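PDB 4GUN: superoxide dismutase from Candida albicans, which probably protects the cell by disproportionating superoxide to hydrogen peroxide and molecular oxygen at a bound manganese ion. Local coordinates for residues V138-N143 / A160-P165; D49-A54 / E65-I70; D120-K125 / L147-T152; E6-P11 / A39-Y44. The protein carries 2 engineered substitutions. All coordinates share one frame; numbering follows the deposited sequence.

In the fold
The four contacts fall into two domains. Interactions 2 and 4 belong to the N-terminal alpha-hairpin and both use helix 26-56; their centres lie 14 Å apart. Interactions 1 and 3 belong to the C-terminal domain and meet along its three-stranded antiparallel sheet, where Val138 N and Asp148 O are 2.8 Å apart, probably hydrogen-bonded. The manganese, held by His32, His80, Asp170 and His174, draws on both domains. Interaction 4 comes closest to it, the Tyr40 side chain being about 5 Å from the metal; in interaction 3, Thr151 is about 11 Å from Asp170, side chain to side chain. Interactions 1, 2 and 4 all touch the third subunit, interactions 1 and 3 the second.

Interaction 1 (V138-N143 / A160-P165); sequences VKNKQN and APHLVP
Strands 138-140 and 163-165 run antiparallel, their axes 4.6 Å apart at closest, and Lys139 and Val164 form the hydrogen-bonded pair: Lys139 N to Val164 O and Val164 N to Lys139 O both measure 3.0 Å. The pairs Val138-Pro165 and Asn140-Leu163 on either side of it are non-hydrogen-bonded, and their side chains share one face of the sheet, where Leu163 CD2 packs against Asn140 CB. Beyond the strand ends, Lys141 N still reaches His162 O at 2.9 Å. The His162 ring is framed by two amides. At its edge, ND1 donates to Asn140 OD1 at 3.2 Å; the bond is straight at hydrogen (164°) and lies near the ring plane, but meets the amide oxygen from above the carbonyl plane. Gln142 N approaches that oxygen from the opposite face, closing an Asx turn. The Gln142 amide stacks, offset toward the rim, over one ring face with OE1 above it, the planes 16° apart, while Leu163 CG lies against the other. Lys141, bent at its third torsion (-89°), passes Val164 CG2 and sets NZ 2.8 Å from Pro161 O. Lys61 of the third subunit bonds Leu163 O, and Lys125 of the second packs on His162. Two donors on one amide oxygen should restrain the Asn140 side chain, and the bond from His162 is consistent with a protonated ND1.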
loop_
_atom_site.group_PDB
_atom_site.type_symbol
_atom_site.label_atom_id
_atom_site.label_comp_id
_atom_site.label_asym_id
_atom_site.label_seq_id
_atom_site.Cartn_x
_atom_site.Cartn_y
_atom_site.Cartn_z
ATOM N N VAL A 138 -13.387 -5.334 -16.450
ATOM C CA VAL A 138 -12.514 -4.500 -17.295
ATOM C C VAL A 138 -12.219 -5.166 -18.624
ATOM O O VAL A 138 -12.192 -6.386 -18.686
ATOM C CB VAL A 138 -11.171 -4.080 -16.589
ATOM C CG1 VAL A 138 -11.409 -3.399 -15.246
ATOM C CG2 VAL A 138 -10.208 -5.250 -16.425
ATOM N N LYS A 139 -11.944 -4.361 -19.667
ATOM C CA LYS A 139 -11.514 -4.872 -20.979
ATOM C C LYS A 139 -10.050 -4.469 -21.149
ATOM O O LYS A 139 -9.694 -3.312 -20.932
ATOM C CB LYS A 139 -12.379 -4.293 -22.116
ATOM C CG LYS A 139 -11.826 -4.514 -23.535
ATOM C CD LYS A 139 -12.534 -3.604 -24.530
ATOM C CE LYS A 139 -12.295 -4.016 -25.972
ATOM N NZ LYS A 139 -12.815 -2.976 -26.926
ATOM N N ASN A 140 -9.210 -5.414 -21.579
ATOM C CA ASN A 140 -7.795 -5.119 -21.807
ATOM C C ASN A 140 -7.595 -4.978 -23.308
ATOM O O ASN A 140 -7.824 -5.916 -24.051
ATOM C CB ASN A 140 -6.909 -6.216 -21.188
ATOM C CG ASN A 140 -5.424 -5.935 -21.161
ATOM O OD1 ASN A 140 -4.868 -5.275 -22.022
ATOM N ND2 ASN A 140 -4.743 -6.441 -20.154
ATOM N N LYS A 141 -7.221 -3.783 -23.756
ATOM C CA LYS A 141 -7.028 -3.484 -25.185
ATOM C C LYS A 141 -5.799 -4.141 -25.825
ATOM O O LYS A 141 -5.746 -4.253 -27.055
ATOM C CB LYS A 141 -6.985 -1.960 -25.401
ATOM C CG LYS A 141 -8.296 -1.257 -25.046
ATOM C CD LYS A 141 -8.233 0.238 -25.328
ATOM C CE LYS A 141 -7.716 1.011 -24.145
ATOM N NZ LYS A 141 -7.407 2.428 -24.465
ATOM N N GLN A 142 -4.832 -4.587 -25.007
ATOM C CA GLN A 142 -3.560 -5.176 -25.446
ATOM C C GLN A 142 -3.549 -6.685 -25.697
ATOM O O GLN A 142 -2.757 -7.150 -26.518
ATOM C CB GLN A 142 -2.464 -4.862 -24.414
ATOM C CG GLN A 142 -1.954 -3.426 -24.438
ATOM C CD GLN A 142 -0.967 -3.152 -23.319
ATOM O OE1 GLN A 142 -0.927 -3.840 -22.283
ATOM N NE2 GLN A 142 -0.170 -2.106 -23.490
ATOM N N ASN A 143 -4.320 -7.455 -24.918
ATOM C CA ASN A 143 -4.327 -8.918 -24.997
ATOM C C ASN A 143 -5.540 -9.520 -25.749
ATOM O O ASN A 143 -5.974 -10.632 -25.426
ATOM C CB ASN A 143 -4.219 -9.496 -23.592
ATOM C CG ASN A 143 -5.422 -9.238 -22.721
ATOM O OD1 ASN A 143 -6.386 -8.591 -23.132
ATOM N ND2 ASN A 143 -5.416 -9.795 -21.517
ATOM N N ALA A 160 -5.039 2.742 -15.976
ATOM C CA ALA A 160 -4.063 2.296 -16.966
ATOM C C ALA A 160 -4.630 2.580 -18.367
ATOM O O ALA A 160 -5.786 2.220 -18.618
ATOM C CB ALA A 160 -3.781 0.815 -16.799
ATOM N N PRO A 161 -3.887 3.290 -19.262
ATOM C CA PRO A 161 -4.426 3.591 -20.603
ATOM C C PRO A 161 -4.947 2.383 -21.394
ATOM O O PRO A 161 -5.975 2.506 -22.040
ATOM C CB PRO A 161 -3.250 4.261 -21.316
ATOM C CG PRO A 161 -2.427 4.822 -20.220
ATOM C CD PRO A 161 -2.518 3.818 -19.114
ATOM N N HIS A 162 -4.289 1.219 -21.298
ATOM C CA HIS A 162 -4.695 -0.002 -22.026
ATOM C C HIS A 162 -5.919 -0.718 -21.415
ATOM O O HIS A 162 -6.325 -1.770 -21.918
ATOM C CB HIS A 162 -3.508 -0.975 -22.121
ATOM C CG HIS A 162 -3.122 -1.578 -20.803
ATOM N ND1 HIS A 162 -3.542 -2.845 -20.439
ATOM C CD2 HIS A 162 -2.410 -1.045 -19.784
ATOM C CE1 HIS A 162 -3.063 -3.047 -19.221
ATOM N NE2 HIS A 162 -2.375 -1.991 -18.787
ATOM N N LEU A 163 -6.484 -0.178 -20.319
ATOM C CA LEU A 163 -7.624 -0.812 -19.654
ATOM C C LEU A 163 -8.867 0.059 -19.696
ATOM O O LEU A 163 -8.765 1.279 -19.565
ATOM C CB LEU A 163 -7.298 -1.167 -18.200
ATOM C CG LEU A 163 -6.313 -2.305 -17.940
ATOM C CD1 LEU A 163 -5.971 -2.372 -16.452
ATOM C CD2 LEU A 163 -6.868 -3.663 -18.409
ATOM N N VAL A 164 -10.046 -0.575 -19.873
ATOM C CA VAL A 164 -11.335 0.120 -19.967
ATOM C C VAL A 164 -12.288 -0.376 -18.877
ATOM O O VAL A 164 -12.596 -1.569 -18.858
ATOM C CB VAL A 164 -11.987 -0.049 -21.368
ATOM C CG1 VAL A 164 -13.198 0.872 -21.523
ATOM C CG2 VAL A 164 -10.983 0.176 -22.499
ATOM N N PRO A 165 -12.800 0.510 -17.985
ATOM C CA PRO A 165 -13.804 0.043 -17.009
ATOM C C PRO A 165 -15.147 -0.209 -17.739
ATOM O O PRO A 165 -15.588 0.633 -18.529
ATOM C CB PRO A 165 -13.860 1.183 -15.977
ATOM C CG PRO A 165 -13.399 2.408 -16.714
ATOM C CD PRO A 165 -12.562 1.973 -17.888
#

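Interaction 2 (D49-A54 / E65-I70)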
loop_
_atom_site.group_PDB
_atom_site.type_symbol
_atom_site.label_atom_id
_atom_site.label_comp_id
_atom_site.label_asym_id
_atom_site.label_seq_id
_atom_site.Cartn_x
_atom_site.Cartn_y
_atom_site.Cartn_z
ATOM N N ASP A 49 -6.508 23.514 -7.239
ATOM C CA ASP A 49 -6.166 24.899 -6.932
ATOM C C ASP A 49 -4.905 24.929 -6.044
ATOM O O ASP A 49 -3.992 25.741 -6.279
ATOM C CB ASP A 49 -7.346 25.597 -6.235
ATOM C CG ASP A 49 -7.189 27.102 -6.129
ATOM O OD1 ASP A 49 -7.798 27.695 -5.214
ATOM O OD2 ASP A 49 -6.463 27.687 -6.966
ATOM N N ALA A 50 -4.847 24.012 -5.042
ATOM C CA ALA A 50 -3.707 23.909 -4.129
ATOM C C ALA A 50 -2.426 23.487 -4.883
ATOM O O ALA A 50 -1.339 24.013 -4.613
ATOM C CB ALA A 50 -4.026 22.936 -3.003
ATOM N N LEU A 51 -2.579 22.573 -5.855
ATOM C CA LEU A 51 -1.509 22.019 -6.686
ATOM C C LEU A 51 -0.826 23.078 -7.562
ATOM O O LEU A 51 0.404 23.131 -7.583
ATOM C CB LEU A 51 -2.065 20.856 -7.544
ATOM C CG LEU A 51 -1.073 19.889 -8.232
ATOM C CD1 LEU A 51 -0.732 20.335 -9.638
ATOM C CD2 LEU A 51 0.151 19.569 -7.357
ATOM N N GLU A 52 -1.605 23.912 -8.270
ATOM C CA GLU A 52 -1.058 24.971 -9.142
ATOM C C GLU A 52 -0.257 26.008 -8.359
ATOM O O GLU A 52 0.815 26.431 -8.805
ATOM C CB GLU A 52 -2.158 25.613 -9.994
ATOM C CG GLU A 52 -2.798 24.599 -10.928
ATOM C CD GLU A 52 -4.083 25.005 -11.617
ATOM O OE1 GLU A 52 -4.809 25.875 -11.088
ATOM O OE2 GLU A 52 -4.394 24.398 -12.664
ATOM N N LYS A 53 -0.752 26.363 -7.164
ATOM C CA LYS A 53 -0.097 27.269 -6.222
ATOM C C LYS A 53 1.278 26.690 -5.806
ATOM O O LYS A 53 2.296 27.361 -5.971
ATOM C CB LYS A 53 -0.984 27.449 -4.981
ATOM C CG LYS A 53 -1.606 28.828 -4.822
ATOM C CD LYS A 53 -2.330 28.968 -3.470
ATOM C CE LYS A 53 -1.388 29.198 -2.299
ATOM N NZ LYS A 53 -2.084 29.101 -0.989
ATOM N N ALA A 54 1.303 25.436 -5.309
ATOM C CA ALA A 54 2.520 24.760 -4.859
ATOM C C ALA A 54 3.542 24.432 -5.972
ATOM O O ALA A 54 4.746 24.580 -5.731
ATOM C CB ALA A 54 2.168 23.508 -4.069
ATOM N N GLU A 65 2.462 16.061 -1.043
ATOM C CA GLU A 65 1.332 15.896 -0.124
ATOM C C GLU A 65 -0.035 15.940 -0.837
ATOM O O GLU A 65 -0.881 15.087 -0.556
ATOM C CB GLU A 65 1.420 16.932 1.026
ATOM C CG GLU A 65 0.384 16.766 2.132
ATOM C CD GLU A 65 0.577 15.648 3.147
ATOM O OE1 GLU A 65 1.379 14.720 2.891
ATOM O OE2 GLU A 65 -0.103 15.689 4.200
ATOM N N ILE A 66 -0.229 16.921 -1.770
ATOM C CA ILE A 66 -1.459 17.192 -2.534
ATOM C C ILE A 66 -1.809 16.059 -3.517
ATOM O O ILE A 66 -2.994 15.816 -3.762
ATOM C CB ILE A 66 -1.418 18.607 -3.231
ATOM C CG1 ILE A 66 -1.331 19.757 -2.187
ATOM C CG2 ILE A 66 -2.644 18.844 -4.128
ATOM C CD1 ILE A 66 -0.734 21.094 -2.750
ATOM N N GLN A 67 -0.806 15.380 -4.086
ATOM C CA GLN A 67 -1.031 14.261 -5.024
ATOM C C GLN A 67 -2.037 13.225 -4.515
ATOM O O GLN A 67 -2.886 12.773 -5.291
ATOM C CB GLN A 67 0.282 13.543 -5.395
ATOM C CG GLN A 67 1.224 14.337 -6.263
ATOM C CD GLN A 67 0.534 15.220 -7.273
ATOM O OE1 GLN A 67 -0.194 14.765 -8.162
ATOM N NE2 GLN A 67 0.772 16.513 -7.160
ATOM N N GLN A 68 -1.962 12.873 -3.218
ATOM C CA GLN A 68 -2.889 11.916 -2.591
ATOM C C GLN A 68 -4.345 12.389 -2.701
ATOM O O GLN A 68 -5.220 11.577 -2.974
ATOM C CB GLN A 68 -2.506 11.641 -1.117
ATOM C CG GLN A 68 -3.242 10.449 -0.444
ATOM C CD GLN A 68 -3.389 9.193 -1.285
ATOM O OE1 GLN A 68 -2.442 8.702 -1.918
ATOM N NE2 GLN A 68 -4.587 8.622 -1.279
ATOM N N ASN A 69 -4.586 13.703 -2.540
ATOM C CA ASN A 69 -5.930 14.288 -2.622
ATOM C C ASN A 69 -6.439 14.336 -4.040
ATOM O O ASN A 69 -7.645 14.225 -4.260
ATOM C CB ASN A 69 -5.971 15.660 -1.946
ATOM C CG ASN A 69 -5.590 15.595 -0.493
ATOM O OD1 ASN A 69 -5.812 14.584 0.183
ATOM N ND2 ASN A 69 -4.935 16.640 -0.007
ATOM N N ILE A 70 -5.511 14.430 -5.014
ATOM C CA ILE A 70 -5.833 14.410 -6.430
ATOM C C ILE A 70 -6.330 13.015 -6.809
ATOM O O ILE A 70 -7.414 12.884 -7.376
ATOM C CB ILE A 70 -4.631 14.900 -7.283
ATOM C CG1 ILE A 70 -4.408 16.427 -7.066
ATOM C CG2 ILE A 70 -4.853 14.572 -8.771
ATOM C CD1 ILE A 70 -3.022 16.927 -7.557
#
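Leu51 and Ile70 meet at about a right angle, the Ile70 CD1 methyl abutting the Leu51 branch point, with CD1 3.6 Å from Leu51 CG. Leu51 holds CG anti to its backbone nitrogen (chi1 -165°), which carries the branch across toward Ile70 and Gln67, while its CB faces Ile66 CG2 at 4.0 Å. Ile66 points toward the opposite helix. The two arms of its side chain go to different places: CG2 lies alongside Leu51, and CD1 extends to the backbone of Ala50, 3.5 Å from Ala50 O. That same methyl sits between two alanines one helical turn apart, 3.8 Å from Ala50 CB and 4.0 Å from Ala54 CB. Small residues on one helix thus receive a long branched residue from the other. These are the two arms of the alpha-hairpin domain of the iron/manganese superoxide dismutase family, helices 26-56 and 60-85, whose short segments here run antiparallel at 154° with axes 9.8 Å apart. Gln67 starts away from the partner helix but folds back at its second torsion (-35°), bringing its amide obliquely across Leu51 CD2; NE2 is hydrogen-bonded to Val63 O in its own helix. Over this seam comes the third subunit, whose own Leu51 and Gln67 pack against Leu51 and Gln67 here.

Interaction 3 (D120-K125 / L147-T152)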
loop_
_atom_site.group_PDB
_atom_site.type_symbol
_atom_site.label_atom_id
_atom_site.label_comp_id
_atom_site.label_asym_id
_atom_site.label_seq_id
_atom_site.Cartn_x
_atom_site.Cartn_y
_atom_site.Cartn_z
ATOM N N ASP A 120 -21.199 -14.289 -10.764
ATOM C CA ASP A 120 -20.714 -15.104 -9.630
ATOM C C ASP A 120 -19.265 -14.789 -9.281
ATOM O O ASP A 120 -18.932 -14.659 -8.101
ATOM C CB ASP A 120 -20.857 -16.603 -9.910
ATOM C CG ASP A 120 -22.267 -17.133 -9.871
ATOM O OD1 ASP A 120 -23.133 -16.488 -9.221
ATOM O OD2 ASP A 120 -22.513 -18.194 -10.478
ATOM N N ILE A 121 -18.409 -14.678 -10.307
ATOM C CA ILE A 121 -16.992 -14.332 -10.158
ATOM C C ILE A 121 -16.854 -12.915 -9.558
ATOM O O ILE A 121 -16.100 -12.739 -8.599
ATOM C CB ILE A 121 -16.208 -14.532 -11.484
ATOM C CG1 ILE A 121 -16.115 -16.026 -11.839
ATOM C CG2 ILE A 121 -14.815 -13.913 -11.403
ATOM C CD1 ILE A 121 -15.936 -16.313 -13.321
ATOM N N THR A 122 -17.619 -11.940 -10.076
ATOM C CA THR A 122 -17.609 -10.573 -9.547
ATOM C C THR A 122 -18.077 -10.524 -8.081
ATOM O O THR A 122 -17.493 -9.799 -7.275
ATOM C CB THR A 122 -18.437 -9.618 -10.427
ATOM O OG1 THR A 122 -17.999 -9.709 -11.783
ATOM C CG2 THR A 122 -18.331 -8.162 -9.964
ATOM N N ASN A 123 -19.137 -11.280 -7.750
ATOM C CA ASN A 123 -19.659 -11.307 -6.388
ATOM C C ASN A 123 -18.630 -11.897 -5.427
ATOM O O ASN A 123 -18.547 -11.429 -4.291
ATOM C CB ASN A 123 -21.011 -12.017 -6.313
ATOM C CG ASN A 123 -22.163 -11.211 -6.851
ATOM O OD1 ASN A 123 -22.132 -9.977 -6.922
ATOM N ND2 ASN A 123 -23.210 -11.897 -7.281
ATOM N N SER A 124 -17.805 -12.874 -5.913
ATOM C CA SER A 124 -16.714 -13.498 -5.153
ATOM C C SER A 124 -15.594 -12.474 -4.899
ATOM O O SER A 124 -15.062 -12.422 -3.795
ATOM C CB SER A 124 -16.178 -14.742 -5.859
ATOM O OG SER A 124 -16.896 -15.895 -5.448
ATOM N N LYS A 125 -15.257 -11.652 -5.912
ATOM C CA LYS A 125 -14.272 -10.574 -5.780
ATOM C C LYS A 125 -14.764 -9.506 -4.809
ATOM O O LYS A 125 -13.995 -9.055 -3.961
ATOM C CB LYS A 125 -13.939 -9.935 -7.137
ATOM C CG LYS A 125 -12.889 -10.686 -7.959
ATOM C CD LYS A 125 -11.455 -10.486 -7.447
ATOM C CE LYS A 125 -10.412 -10.389 -8.538
ATOM N NZ LYS A 125 -10.447 -11.537 -9.493
ATOM N N LEU A 147 -11.580 -9.748 -21.090
ATOM C CA LEU A 147 -12.253 -9.278 -19.905
ATOM C C LEU A 147 -11.579 -9.882 -18.682
ATOM O O LEU A 147 -10.994 -10.968 -18.752
ATOM C CB LEU A 147 -13.727 -9.723 -19.937
ATOM C CG LEU A 147 -14.622 -9.122 -21.028
ATOM C CD1 LEU A 147 -15.930 -9.876 -21.099
ATOM C CD2 LEU A 147 -14.855 -7.599 -20.809
ATOM N N ASP A 148 -11.676 -9.171 -17.551
ATOM C CA ASP A 148 -11.173 -9.634 -16.268
ATOM C C ASP A 148 -11.952 -8.910 -15.189
ATOM O O ASP A 148 -12.562 -7.880 -15.471
ATOM C CB ASP A 148 -9.662 -9.388 -16.122
ATOM C CG ASP A 148 -8.954 -10.137 -14.982
ATOM O OD1 ASP A 148 -9.444 -11.243 -14.578
ATOM O OD2 ASP A 148 -7.902 -9.647 -14.522
ATOM N N VAL A 149 -11.988 -9.473 -13.982
ATOM C CA VAL A 149 -12.648 -8.829 -12.843
ATOM C C VAL A 149 -11.507 -8.418 -11.908
ATOM O O VAL A 149 -10.678 -9.267 -11.561
ATOM C CB VAL A 149 -13.722 -9.706 -12.117
ATOM C CG1 VAL A 149 -14.482 -8.876 -11.075
ATOM C CG2 VAL A 149 -14.709 -10.326 -13.113
ATOM N N VAL A 150 -11.439 -7.119 -11.552
ATOM C CA VAL A 150 -10.394 -6.543 -10.675
ATOM C C VAL A 150 -11.037 -5.750 -9.510
ATOM O O VAL A 150 -12.184 -5.337 -9.608
ATOM C CB VAL A 150 -9.376 -5.676 -11.498
ATOM C CG1 VAL A 150 -10.036 -4.452 -12.092
ATOM C CG2 VAL A 150 -8.160 -5.256 -10.673
ATOM N N THR A 151 -10.303 -5.569 -8.417
ATOM C CA THR A 151 -10.777 -4.741 -7.304
ATOM C C THR A 151 -9.789 -3.609 -7.066
ATOM O O THR A 151 -8.600 -3.756 -7.347
ATOM C CB THR A 151 -10.984 -5.534 -6.003
ATOM O OG1 THR A 151 -9.729 -6.062 -5.589
ATOM C CG2 THR A 151 -12.061 -6.602 -6.116
ATOM N N THR A 152 -10.280 -2.489 -6.534
ATOM C CA THR A 152 -9.429 -1.369 -6.165
ATOM C C THR A 152 -9.786 -1.010 -4.735
ATOM O O THR A 152 -10.905 -1.302 -4.300
ATOM C CB THR A 152 -9.552 -0.181 -7.135
ATOM O OG1 THR A 152 -10.759 0.539 -6.888
ATOM C CG2 THR A 152 -9.400 -0.576 -8.620
#
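Val149 projects from its strand toward helix 120-125, and its two methyls straddle Thr122 OG1, CG2 at 3.6 Å and CG1 at 3.7 Å. CG2 also meets Ile121 CG2 at 4.0 Å; CG1, anti to the backbone nitrogen (chi1 -172°), also lies against the aliphatic start of Lys125, 3.9 Å from Lys125 CG. The lysine chain runs antiparallel to the valine side chain, flank against flank. Bends at chi2, chi3 and chi4 curl it back to the strand, where NZ donates to Val149 O at 3.1 Å, from above the carbonyl plane. Nearby, Thr151 CG2 packs against Lys125 CB at 4.0 Å. The carboxylate of Asp148 is not in contact, with OD1 5.2 Å from Lys125 NZ, but its charge may still favour the ammonium group there. In the next shell, Thr122 OG1 is hydrogen-bonded to Leu118 O one turn back, which holds the hydroxyl as it rests on the valine, and Thr122 also touches Trp192. His162 of the second subunit packs on Lys125. Helix 115-127 thus lies against strand 146-153, an outer strand of the sheet within this chain, their short segments only 18° from parallel, a helix-on-sheet packing within the mixed alpha+beta C-terminal domain of iron/manganese superoxide dismutases.

Interaction 4 (E6-P11 / A39-Y44)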
loop_
_atom_site.group_PDB
_atom_site.type_symbol
_atom_site.label_atom_id
_atom_site.label_comp_id
_atom_site.label_asym_id
_atom_site.label_seq_id
_atom_site.Cartn_x
_atom_site.Cartn_y
_atom_site.Cartn_z
ATOM N N GLU A 6 -10.957 23.717 -16.072
ATOM C CA GLU A 6 -10.327 22.633 -15.313
ATOM C C GLU A 6 -11.249 22.095 -14.214
ATOM O O GLU A 6 -10.995 21.008 -13.691
ATOM C CB GLU A 6 -9.006 23.110 -14.671
ATOM C CG GLU A 6 -7.935 23.564 -15.654
ATOM C CD GLU A 6 -6.743 24.254 -15.016
ATOM O OE1 GLU A 6 -6.887 24.773 -13.887
ATOM O OE2 GLU A 6 -5.661 24.270 -15.643
ATOM N N LYS A 7 -12.292 22.871 -13.844
ATOM C CA LYS A 7 -13.243 22.532 -12.785
ATOM C C LYS A 7 -14.163 21.410 -13.202
ATOM O O LYS A 7 -14.699 21.451 -14.307
ATOM C CB LYS A 7 -14.096 23.761 -12.427
ATOM C CG LYS A 7 -13.446 24.716 -11.441
ATOM C CD LYS A 7 -14.407 25.826 -11.012
ATOM C CE LYS A 7 -15.359 25.408 -9.911
ATOM N NZ LYS A 7 -16.197 26.544 -9.440
ATOM N N ILE A 8 -14.370 20.420 -12.315
ATOM C CA ILE A 8 -15.312 19.325 -12.551
ATOM C C ILE A 8 -16.643 19.665 -11.858
ATOM O O ILE A 8 -16.680 20.492 -10.937
ATOM C CB ILE A 8 -14.775 17.918 -12.141
ATOM C CG1 ILE A 8 -14.540 17.802 -10.618
ATOM C CG2 ILE A 8 -13.521 17.545 -12.966
ATOM C CD1 ILE A 8 -14.444 16.428 -10.074
ATOM N N SER A 9 -17.731 19.022 -12.298
ATOM C CA SER A 9 -19.041 19.267 -11.708
ATOM C C SER A 9 -19.792 17.973 -11.503
ATOM O O SER A 9 -19.416 16.941 -12.064
ATOM C CB SER A 9 -19.828 20.279 -12.541
ATOM O OG SER A 9 -20.077 19.805 -13.851
ATOM N N LEU A 10 -20.813 18.005 -10.655
ATOM C CA LEU A 10 -21.625 16.830 -10.381
ATOM C C LEU A 10 -22.389 16.462 -11.658
ATOM O O LEU A 10 -23.050 17.338 -12.204
ATOM C CB LEU A 10 -22.607 17.126 -9.231
ATOM C CG LEU A 10 -23.424 15.948 -8.694
ATOM C CD1 LEU A 10 -22.562 15.027 -7.876
ATOM C CD2 LEU A 10 -24.585 16.453 -7.828
ATOM N N PRO A 11 -22.294 15.208 -12.176
ATOM C CA PRO A 11 -23.042 14.869 -13.403
ATOM C C PRO A 11 -24.549 14.767 -13.147
ATOM O O PRO A 11 -24.986 14.581 -12.005
ATOM C CB PRO A 11 -22.461 13.510 -13.802
ATOM C CG PRO A 11 -22.088 12.875 -12.487
ATOM C CD PRO A 11 -21.553 14.035 -11.663
ATOM N N ALA A 39 -18.785 15.728 -2.340
ATOM C CA ALA A 39 -17.548 15.889 -1.563
ATOM C C ALA A 39 -16.299 15.607 -2.421
ATOM O O ALA A 39 -15.295 16.307 -2.287
ATOM C CB ALA A 39 -17.570 15.000 -0.323
ATOM N N TYR A 40 -16.375 14.636 -3.341
ATOM C CA TYR A 40 -15.262 14.381 -4.265
ATOM C C TYR A 40 -15.157 15.493 -5.339
ATOM O O TYR A 40 -14.046 15.837 -5.725
ATOM C CB TYR A 40 -15.372 12.995 -4.925
ATOM C CG TYR A 40 -15.464 11.843 -3.947
ATOM C CD1 TYR A 40 -14.438 11.588 -3.040
ATOM C CD2 TYR A 40 -16.531 10.954 -3.989
ATOM C CE1 TYR A 40 -14.509 10.522 -2.150
ATOM C CE2 TYR A 40 -16.630 9.899 -3.083
ATOM C CZ TYR A 40 -15.610 9.675 -2.177
ATOM O OH TYR A 40 -15.712 8.625 -1.294
ATOM N N VAL A 41 -16.297 16.053 -5.818
ATOM C CA VAL A 41 -16.293 17.158 -6.800
ATOM C C VAL A 41 -15.535 18.371 -6.196
ATOM O O VAL A 41 -14.674 18.988 -6.851
ATOM C CB VAL A 41 -17.747 17.543 -7.240
ATOM C CG1 VAL A 41 -17.773 18.882 -8.003
ATOM C CG2 VAL A 41 -18.376 16.441 -8.090
ATOM N N ASN A 42 -15.882 18.705 -4.942
ATOM C CA ASN A 42 -15.295 19.813 -4.208
ATOM C C ASN A 42 -13.825 19.574 -3.871
ATOM O O ASN A 42 -12.999 20.479 -4.060
ATOM C CB ASN A 42 -16.127 20.120 -2.955
ATOM C CG ASN A 42 -17.461 20.743 -3.300
ATOM O OD1 ASN A 42 -17.631 21.325 -4.381
ATOM N ND2 ASN A 42 -18.428 20.672 -2.379
ATOM N N GLY A 43 -13.525 18.352 -3.410
ATOM C CA GLY A 43 -12.192 17.925 -3.040
ATOM C C GLY A 43 -11.235 17.992 -4.210
ATOM O O GLY A 43 -10.126 18.503 -4.061
ATOM N N TYR A 44 -11.671 17.543 -5.396
ATOM C CA TYR A 44 -10.819 17.632 -6.581
ATOM C C TYR A 44 -10.564 19.080 -6.978
ATOM O O TYR A 44 -9.408 19.441 -7.186
ATOM C CB TYR A 44 -11.357 16.793 -7.770
ATOM C CG TYR A 44 -10.514 16.899 -9.027
ATOM C CD1 TYR A 44 -9.424 16.058 -9.234
ATOM C CD2 TYR A 44 -10.824 17.823 -10.020
ATOM C CE1 TYR A 44 -8.631 16.169 -10.379
ATOM C CE2 TYR A 44 -10.030 17.954 -11.159
ATOM C CZ TYR A 44 -8.939 17.119 -11.340
ATOM O OH TYR A 44 -8.183 17.245 -12.477
HETATM O O HOH W 1 -9.118 19.174 -14.311
#
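Ile8 packs into the angle between Val41 and Tyr44, fastening the extended N-terminal segment 6-11 along the first long helix of the superoxide dismutase alpha-hairpin domain. Its first torsion (65°) places CG1 between the backbone nitrogen and the carbonyl carbon, a sterically less favoured setting that points the ethyl arm at the helix. CD1 then lies 3.8 Å from Val41 CA and close to Tyr44 CB, while CG1 stands 3.8 Å from Tyr44 CD2. The CG2 methyl takes the other branch and rests beside Tyr44 CE2, and the isoleucine side chain as a whole crosses the tyrosine at about a right angle. Tyr44 has CG anti to its backbone nitrogen (chi1 178°), which extends the ring along the N-terminal segment toward Glu6. The two methyls of Val41 fork under the backbone of residues 8 to 10: CG1 touches Ile8 O at 3.5 Å and Ser9 CA, and CG2 faces the backbone of Leu10, 3.9 Å from Leu10 N. On the same helix, the Tyr40 ring reaches the metal site, where it meets the ring of His80 and its hydroxyl bonds Gln155 NE2. Ile8 N is hydrogen-bonded to Asn45 OD1, and Leu60 of the third subunit packs on both Ile8 and Tyr44. At the far end of the tyrosine, a water in the plane of the ring accepts from Tyr44 OH at 2.8 Å and donates to Glu6 O at 2.7 Å.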